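Local structure of Glyoxalase/Bleomycin resistance protein/dioxygenase domain (Frankia sp., 2RK0) at residues F42-G45 with L51-V54; F66-P71 with A113-D118. The protein is of unproven activity but belongs to the glyoxalase/bleomycin resistance/dioxygenase superfamily, whose members include metal-dependent enzymes and drug-binding proteins. One frame throughout, in Å; residues are numbered along the deposited sequence.

Contact 1. Residues F42-G45 with L51-V54; sequences FAHG and LSIV
An antiparallel beta hairpin, made by strands 40-46 and 52-58, brings 42-45 against 51-54 near its turn; the two short strands run at 171° to each other. Gly45 and Ile53 form a hydrogen-bonded pair: Gly45 N gives its hydrogen to Ile53 O at 3.0 Å, and Ile53 N returns a bond to Gly45 O at 2.9 Å. Ile53 O also accepts from the indole NE1 of Trp29, so two donors grip this carbonyl. Next to it, away from the turn, His44 and Val54 are the non-hydrogen-bonded pair, with CA atoms 4.3 Å apart and side chains on the same face of the sheet. The His44 ring lies along the strands because CG stands anti to the backbone N (chi1 171°), and this carries NE2 past Val54 to the hydroxyl of Ser52. Ser52 OG lies in the plane of the imidazole, 3.0 Å from His44 NE2; the bond is almost straight at 172°, and either atom could be the donor. Val54 CG2 packs at 4.0 Å from His44 CD2, while Val54 CG1, the other methyl, lies 4.2 Å from Phe42 CB. His8 and Ser10 of strand 6-12 also touch Val54. The in-plane bond at NE2 and the methyl beside CD2 together limit rotation of the imidazole, adding a polar side-chain tie between the strands to the paired amides of Gly45 and Ile53.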
ATOM      1  N   PHE A  42     -16.675  -5.307  -4.272  1.00 27.96           N
ATOM      2  CA  PHE A  42     -15.247  -5.401  -4.518  1.00 27.87           C
ATOM      3  C   PHE A  42     -14.930  -6.046  -5.856  1.00 26.98           C
ATOM      4  O   PHE A  42     -15.774  -6.712  -6.466  1.00 27.62           O
ATOM      5  CB  PHE A  42     -14.586  -6.204  -3.396  1.00 29.39           C
ATOM      6  CG  PHE A  42     -14.864  -7.675  -3.473  1.00 32.35           C
ATOM      7  CD1 PHE A  42     -14.148  -8.485  -4.350  1.00 33.50           C
ATOM      8  CD2 PHE A  42     -15.872  -8.247  -2.703  1.00 33.54           C
ATOM      9  CE1 PHE A  42     -14.429  -9.845  -4.463  1.00 35.89           C
ATOM     10  CE2 PHE A  42     -16.166  -9.610  -2.807  1.00 34.95           C
ATOM     11  CZ  PHE A  42     -15.442 -10.410  -3.690  1.00 35.16           C
ATOM     12  N   ALA A  43     -13.702  -5.827  -6.301  1.00 24.20           N
ATOM     13  CA  ALA A  43     -13.201  -6.393  -7.541  1.00 23.38           C
ATOM     14  C   ALA A  43     -11.737  -6.691  -7.279  1.00 23.40           C
ATOM     15  O   ALA A  43     -10.948  -5.791  -6.986  1.00 21.12           O
ATOM     16  CB  ALA A  43     -13.347  -5.400  -8.691  1.00 23.15           C
ATOM     17  N   HIS A  44     -11.387  -7.968  -7.346  1.00 24.28           N
ATOM     18  CA  HIS A  44     -10.020  -8.397  -7.120  1.00 23.84           C
ATOM     19  C   HIS A  44      -9.334  -8.628  -8.459  1.00 23.92           C
ATOM     20  O   HIS A  44      -9.836  -9.370  -9.300  1.00 23.30           O
ATOM     21  CB  HIS A  44     -10.000  -9.697  -6.318  1.00 27.80           C
ATOM     22  CG  HIS A  44      -8.646 -10.326  -6.221  1.00 31.93           C
ATOM     23  ND1 HIS A  44      -8.466 -11.660  -5.927  1.00 35.49           N
ATOM     24  CD2 HIS A  44      -7.406  -9.805  -6.380  1.00 33.69           C
ATOM     25  CE1 HIS A  44      -7.172 -11.934  -5.913  1.00 35.39           C
ATOM     26  NE2 HIS A  44      -6.508 -10.827  -6.185  1.00 34.40           N
ATOM     27  N   GLY A  45      -8.184  -7.993  -8.647  1.00 21.52           N
ATOM     28  CA  GLY A  45      -7.445  -8.161  -9.882  1.00 22.29           C
ATOM     29  C   GLY A  45      -5.959  -8.268  -9.605  1.00 22.11           C
ATOM     30  O   GLY A  45      -5.514  -8.086  -8.469  1.00 19.86           O
ATOM     31  N   LEU A  51       1.421  -8.505  -8.452  1.00 26.10           N
ATOM     32  CA  LEU A  51       0.772  -7.822  -7.329  1.00 25.40           C
ATOM     33  C   LEU A  51      -0.746  -7.826  -7.404  1.00 23.55           C
ATOM     34  O   LEU A  51      -1.334  -7.422  -8.410  1.00 23.19           O
ATOM     35  CB  LEU A  51       1.252  -6.372  -7.206  1.00 26.08           C
ATOM     36  CG  LEU A  51       0.571  -5.595  -6.068  1.00 27.95           C
ATOM     37  CD1 LEU A  51       0.848  -6.263  -4.729  1.00 26.13           C
ATOM     38  CD2 LEU A  51       1.063  -4.163  -6.055  1.00 27.16           C
ATOM     39  N   SER A  52      -1.374  -8.289  -6.329  1.00 23.43           N
ATOM     40  CA  SER A  52      -2.827  -8.333  -6.247  1.00 23.31           C
ATOM     41  C   SER A  52      -3.355  -7.033  -5.668  1.00 22.31           C
ATOM     42  O   SER A  52      -2.880  -6.562  -4.635  1.00 21.38           O
ATOM     43  CB  SER A  52      -3.303  -9.487  -5.355  1.00 23.74           C
ATOM     44  OG  SER A  52      -3.496 -10.682  -6.091  1.00 28.31           O
ATOM     45  N   ILE A  53      -4.341  -6.458  -6.344  1.00 21.19           N
ATOM     46  CA  ILE A  53      -4.963  -5.232  -5.881  1.00 21.16           C
ATOM     47  C   ILE A  53      -6.469  -5.420  -5.863  1.00 20.63           C
ATOM     48  O   ILE A  53      -7.080  -5.781  -6.874  1.00 19.51           O
ATOM     49  CB  ILE A  53      -4.639  -4.032  -6.786  1.00 21.34           C
ATOM     50  CG1 ILE A  53      -3.152  -3.708  -6.699  1.00 21.07           C
ATOM     51  CG2 ILE A  53      -5.464  -2.818  -6.353  1.00 20.86           C
ATOM     52  CD1 ILE A  53      -2.746  -2.548  -7.548  1.00 26.78           C
ATOM     53  N   VAL A  54      -7.062  -5.179  -4.701  1.00 18.82           N
ATOM     54  CA  VAL A  54      -8.498  -5.307  -4.558  1.00 19.74           C
ATOM     55  C   VAL A  54      -9.080  -3.903  -4.458  1.00 19.35           C
ATOM     56  O   VAL A  54      -8.624  -3.094  -3.654  1.00 17.95           O
ATOM     57  CB  VAL A  54      -8.875  -6.100  -3.286  1.00 19.72           C
ATOM     58  CG1 VAL A  54     -10.385  -6.292  -3.226  1.00 19.77           C
ATOM     59  CG2 VAL A  54      -8.151  -7.459  -3.277  1.00 19.09           C
TER

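Contact 2. Residues F66-P71 with A113-D118; sequences FDETRP and AFRDAD
The charged part of this surface contact is a salt bridge between Glu68, in the type I turn from Asp67 to Arg70, and Arg115 at the end of strand 109-115. Glu68 OE1 lies 3.6 Å from Arg115 NH2, with the carboxylate and guanidinium planes 67° apart, far from the coplanar, side-by-side arrangement of a two-bond bridge. A bend at chi2 (-77°) carries the Arg115 guanidinium toward Glu68, and Arg115 NH1 is hydrogen-bonded to the backbone O of Asn119. Water adds two links. One accepts a hydrogen bond from Phe66 N at 2.7 Å and donates to Asp118 O; the other donates to Glu68 OE2 at 2.6 Å and accepts only weakly from Arg115 NH1. Van der Waals contact comes from Phe66, whose CB rests 3.6 Å from Asp118 O and whose ring atom CE2 is 3.8 Å from Arg115 NH1, ring and guanidinium planes being nearly perpendicular. Ile120 and Ala121 also touch the Phe66 side chain. Each segment is shaped by an Asx turn: Asp67 OD1 accepts from both Thr69 N and Thr69 OG1, reached from one face of its carboxylate, and Asp116 OD1 accepts from Asp118 N. With no direct hydrogen bond between the segments, the association relies on a loose ion pair, bridging water and the Phe66 ring, and the positive charge of Arg115 would probably favour the ionised carboxylate of Glu68.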
ATOM      1  N   PHE A  66      -9.590  11.364  -0.709  1.00 21.53           N
ATOM      2  CA  PHE A  66      -8.291  10.816  -0.341  1.00 18.66           C
ATOM      3  C   PHE A  66      -7.557  11.995   0.293  1.00 19.11           C
ATOM      4  O   PHE A  66      -7.529  13.094  -0.265  1.00 16.02           O
ATOM      5  CB  PHE A  66      -7.498  10.341  -1.553  1.00 18.12           C
ATOM      6  CG  PHE A  66      -6.079   9.983  -1.225  1.00 15.07           C
ATOM      7  CD1 PHE A  66      -5.791   8.826  -0.511  1.00 15.08           C
ATOM      8  CD2 PHE A  66      -5.036  10.837  -1.575  1.00 14.90           C
ATOM      9  CE1 PHE A  66      -4.485   8.520  -0.145  1.00 14.75           C
ATOM     10  CE2 PHE A  66      -3.724  10.544  -1.214  1.00 14.97           C
ATOM     11  CZ  PHE A  66      -3.448   9.380  -0.495  1.00 15.04           C
ATOM     12  N   ASP A  67      -6.972  11.768   1.461  1.00 18.38           N
ATOM     13  CA  ASP A  67      -6.257  12.820   2.156  1.00 19.30           C
ATOM     14  C   ASP A  67      -5.042  12.215   2.848  1.00 20.33           C
ATOM     15  O   ASP A  67      -5.170  11.639   3.927  1.00 18.71           O
ATOM     16  CB  ASP A  67      -7.190  13.464   3.188  1.00 20.64           C
ATOM     17  CG  ASP A  67      -6.551  14.635   3.913  1.00 21.61           C
ATOM     18  OD1 ASP A  67      -5.317  14.818   3.810  1.00 21.15           O
ATOM     19  OD2 ASP A  67      -7.290  15.366   4.602  1.00 20.91           O
ATOM     20  N   GLU A  68      -3.865  12.361   2.239  1.00 20.16           N
ATOM     21  CA  GLU A  68      -2.640  11.808   2.809  1.00 20.39           C
ATOM     22  C   GLU A  68      -2.313  12.253   4.228  1.00 19.91           C
ATOM     23  O   GLU A  68      -1.466  11.641   4.873  1.00 18.22           O
ATOM     24  CB  GLU A  68      -1.426  12.104   1.915  1.00 23.08           C
ATOM     25  CG  GLU A  68      -1.281  13.559   1.515  1.00 29.13           C
ATOM     26  CD  GLU A  68      -1.933  13.835   0.176  1.00 33.34           C
ATOM     27  OE1 GLU A  68      -1.316  13.524  -0.874  1.00 35.69           O
ATOM     28  OE2 GLU A  68      -3.072  14.347   0.177  1.00 33.94           O
ATOM     29  N   THR A  69      -2.954  13.312   4.722  1.00 17.99           N
ATOM     30  CA  THR A  69      -2.674  13.765   6.084  1.00 19.94           C
ATOM     31  C   THR A  69      -3.453  12.947   7.121  1.00 21.07           C
ATOM     32  O   THR A  69      -3.290  13.148   8.324  1.00 20.98           O
ATOM     33  CB  THR A  69      -3.018  15.262   6.290  1.00 21.96           C
ATOM     34  OG1 THR A  69      -4.431  15.457   6.141  1.00 19.60           O
ATOM     35  CG2 THR A  69      -2.261  16.134   5.282  1.00 21.25           C
ATOM     36  N   ARG A  70      -4.301  12.038   6.637  1.00 20.93           N
ATOM     37  CA  ARG A  70      -5.115  11.161   7.487  1.00 22.66           C
ATOM     38  C   ARG A  70      -4.448   9.787   7.572  1.00 20.67           C
ATOM     39  O   ARG A  70      -3.876   9.311   6.588  1.00 19.78           O
ATOM     40  CB  ARG A  70      -6.511  10.996   6.882  1.00 25.68           C
ATOM     41  CG  ARG A  70      -7.267  12.298   6.738  1.00 32.43           C
ATOM     42  CD  ARG A  70      -7.789  12.762   8.078  1.00 35.29           C
ATOM     43  NE  ARG A  70      -8.112  14.183   8.071  1.00 40.24           N
ATOM     44  CZ  ARG A  70      -9.011  14.746   8.872  1.00 42.01           C
ATOM     45  NH1 ARG A  70      -9.685  14.001   9.745  1.00 41.24           N
ATOM     46  NH2 ARG A  70      -9.221  16.056   8.807  1.00 42.09           N
ATOM     47  N   PRO A  71      -4.532   9.122   8.736  1.00 19.90           N
ATOM     48  CA  PRO A  71      -3.904   7.801   8.876  1.00 18.78           C
ATOM     49  C   PRO A  71      -4.357   6.835   7.788  1.00 18.75           C
ATOM     50  O   PRO A  71      -5.525   6.821   7.388  1.00 18.78           O
ATOM     51  CB  PRO A  71      -4.336   7.355  10.273  1.00 20.21           C
ATOM     52  CG  PRO A  71      -4.516   8.659  11.005  1.00 19.13           C
ATOM     53  CD  PRO A  71      -5.241   9.492   9.974  1.00 19.40           C
ATOM     54  N   ALA A 113       5.194  10.187 -10.649  1.00 16.18           N
ATOM     55  CA  ALA A 113       4.149  10.313  -9.642  1.00 14.70           C
ATOM     56  C   ALA A 113       2.813  10.589 -10.317  1.00 15.85           C
ATOM     57  O   ALA A 113       2.706  11.482 -11.164  1.00 14.49           O
ATOM     58  CB  ALA A 113       4.505  11.440  -8.659  1.00 14.48           C
ATOM     59  N   PHE A 114       1.793   9.815  -9.953  1.00 14.62           N
ATOM     60  CA  PHE A 114       0.476   9.988 -10.551  1.00 15.47           C
ATOM     61  C   PHE A 114      -0.651   9.652  -9.574  1.00 16.30           C
ATOM     62  O   PHE A 114      -0.416   9.127  -8.481  1.00 16.26           O
ATOM     63  CB  PHE A 114       0.373   9.140 -11.830  1.00 16.50           C
ATOM     64  CG  PHE A 114       0.615   7.660 -11.615  1.00 15.83           C
ATOM     65  CD1 PHE A 114      -0.451   6.759 -11.628  1.00 16.07           C
ATOM     66  CD2 PHE A 114       1.904   7.167 -11.419  1.00 17.59           C
ATOM     67  CE1 PHE A 114      -0.243   5.381 -11.457  1.00 15.92           C
ATOM     68  CE2 PHE A 114       2.132   5.791 -11.243  1.00 16.56           C
ATOM     69  CZ  PHE A 114       1.055   4.899 -11.264  1.00 14.68           C
ATOM     70  N   ARG A 115      -1.878   9.966  -9.972  1.00 17.55           N
ATOM     71  CA  ARG A 115      -3.037   9.718  -9.124  1.00 17.89           C
ATOM     72  C   ARG A 115      -4.064   8.878  -9.862  1.00 17.98           C
ATOM     73  O   ARG A 115      -4.162   8.949 -11.081  1.00 17.54           O
ATOM     74  CB  ARG A 115      -3.693  11.042  -8.736  1.00 18.58           C
ATOM     75  CG  ARG A 115      -2.756  12.058  -8.136  1.00 20.75           C
ATOM     76  CD  ARG A 115      -2.440  11.727  -6.706  1.00 23.36           C
ATOM     77  NE  ARG A 115      -1.617  12.762  -6.094  1.00 25.08           N
ATOM     78  CZ  ARG A 115      -1.808  13.230  -4.865  1.00 26.76           C
ATOM     79  NH1 ARG A 115      -2.801  12.750  -4.125  1.00 24.97           N
ATOM     80  NH2 ARG A 115      -1.004  14.170  -4.374  1.00 24.15           N
ATOM     81  N   ASP A 116      -4.836   8.085  -9.130  1.00 16.46           N
ATOM     82  CA  ASP A 116      -5.853   7.294  -9.795  1.00 17.33           C
ATOM     83  C   ASP A 116      -7.142   8.101  -9.816  1.00 16.05           C
ATOM     84  O   ASP A 116      -7.143   9.275  -9.436  1.00 15.37           O
ATOM     85  CB  ASP A 116      -6.044   5.937  -9.106  1.00 16.93           C
ATOM     86  CG  ASP A 116      -6.726   6.035  -7.749  1.00 19.89           C
ATOM     87  OD1 ASP A 116      -7.073   7.147  -7.280  1.00 16.41           O
ATOM     88  OD2 ASP A 116      -6.916   4.959  -7.151  1.00 16.93           O
ATOM     89  N   ALA A 117      -8.228   7.481 -10.261  1.00 15.86           N
ATOM     90  CA  ALA A 117      -9.517   8.160 -10.355  1.00 16.49           C
ATOM     91  C   ALA A 117      -9.995   8.797  -9.046  1.00 18.17           C
ATOM     92  O   ALA A 117     -10.774   9.746  -9.067  1.00 18.48           O
ATOM     93  CB  ALA A 117     -10.565   7.194 -10.882  1.00 17.06           C
ATOM     94  N   ASP A 118      -9.528   8.277  -7.913  1.00 18.63           N
ATOM     95  CA  ASP A 118      -9.904   8.826  -6.610  1.00 19.44           C
ATOM     96  C   ASP A 118      -8.807   9.716  -6.027  1.00 18.91           C
ATOM     97  O   ASP A 118      -8.827  10.064  -4.846  1.00 18.29           O
ATOM     98  CB  ASP A 118     -10.223   7.687  -5.644  1.00 22.04           C
ATOM     99  CG  ASP A 118     -11.577   7.076  -5.908  1.00 24.73           C
ATOM    100  OD1 ASP A 118     -12.567   7.594  -5.359  1.00 26.82           O
ATOM    101  OD2 ASP A 118     -11.657   6.099  -6.680  1.00 28.38           O
TER
HETATM  102  O   HOH W   1     -10.709  11.244  -3.208  1.00 22.44           O
HETATM  103  O   HOH W   2      -4.319  14.969  -2.069  1.00 33.48           O

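Contact 1 lies within one of the two four-stranded sheets of the chain and contact 2 at a strand end of the other; both sheets have strand order 1-4-3-2, as in the paired beta-alpha-beta-beta-beta modules of the glyoxalase superfamily. Contact 1 is internal to the sheet holding strands 40-46 and 52-58; contact 2 sets the loop between strands 52-58 and 72-80 against the end of strand 109-115. Their centres are about 18 Å apart and their nearest atoms about 8 Å, without touching. Helix 16-27 reaches both, through Cys20 on Ala43 and Ser19 on Asp118. The second subunit also meets both: its Val6 packs on Leu51, its Gly72 on Phe66, and its Thr12 hydroxyl is hydrogen-bonded to Glu68 O.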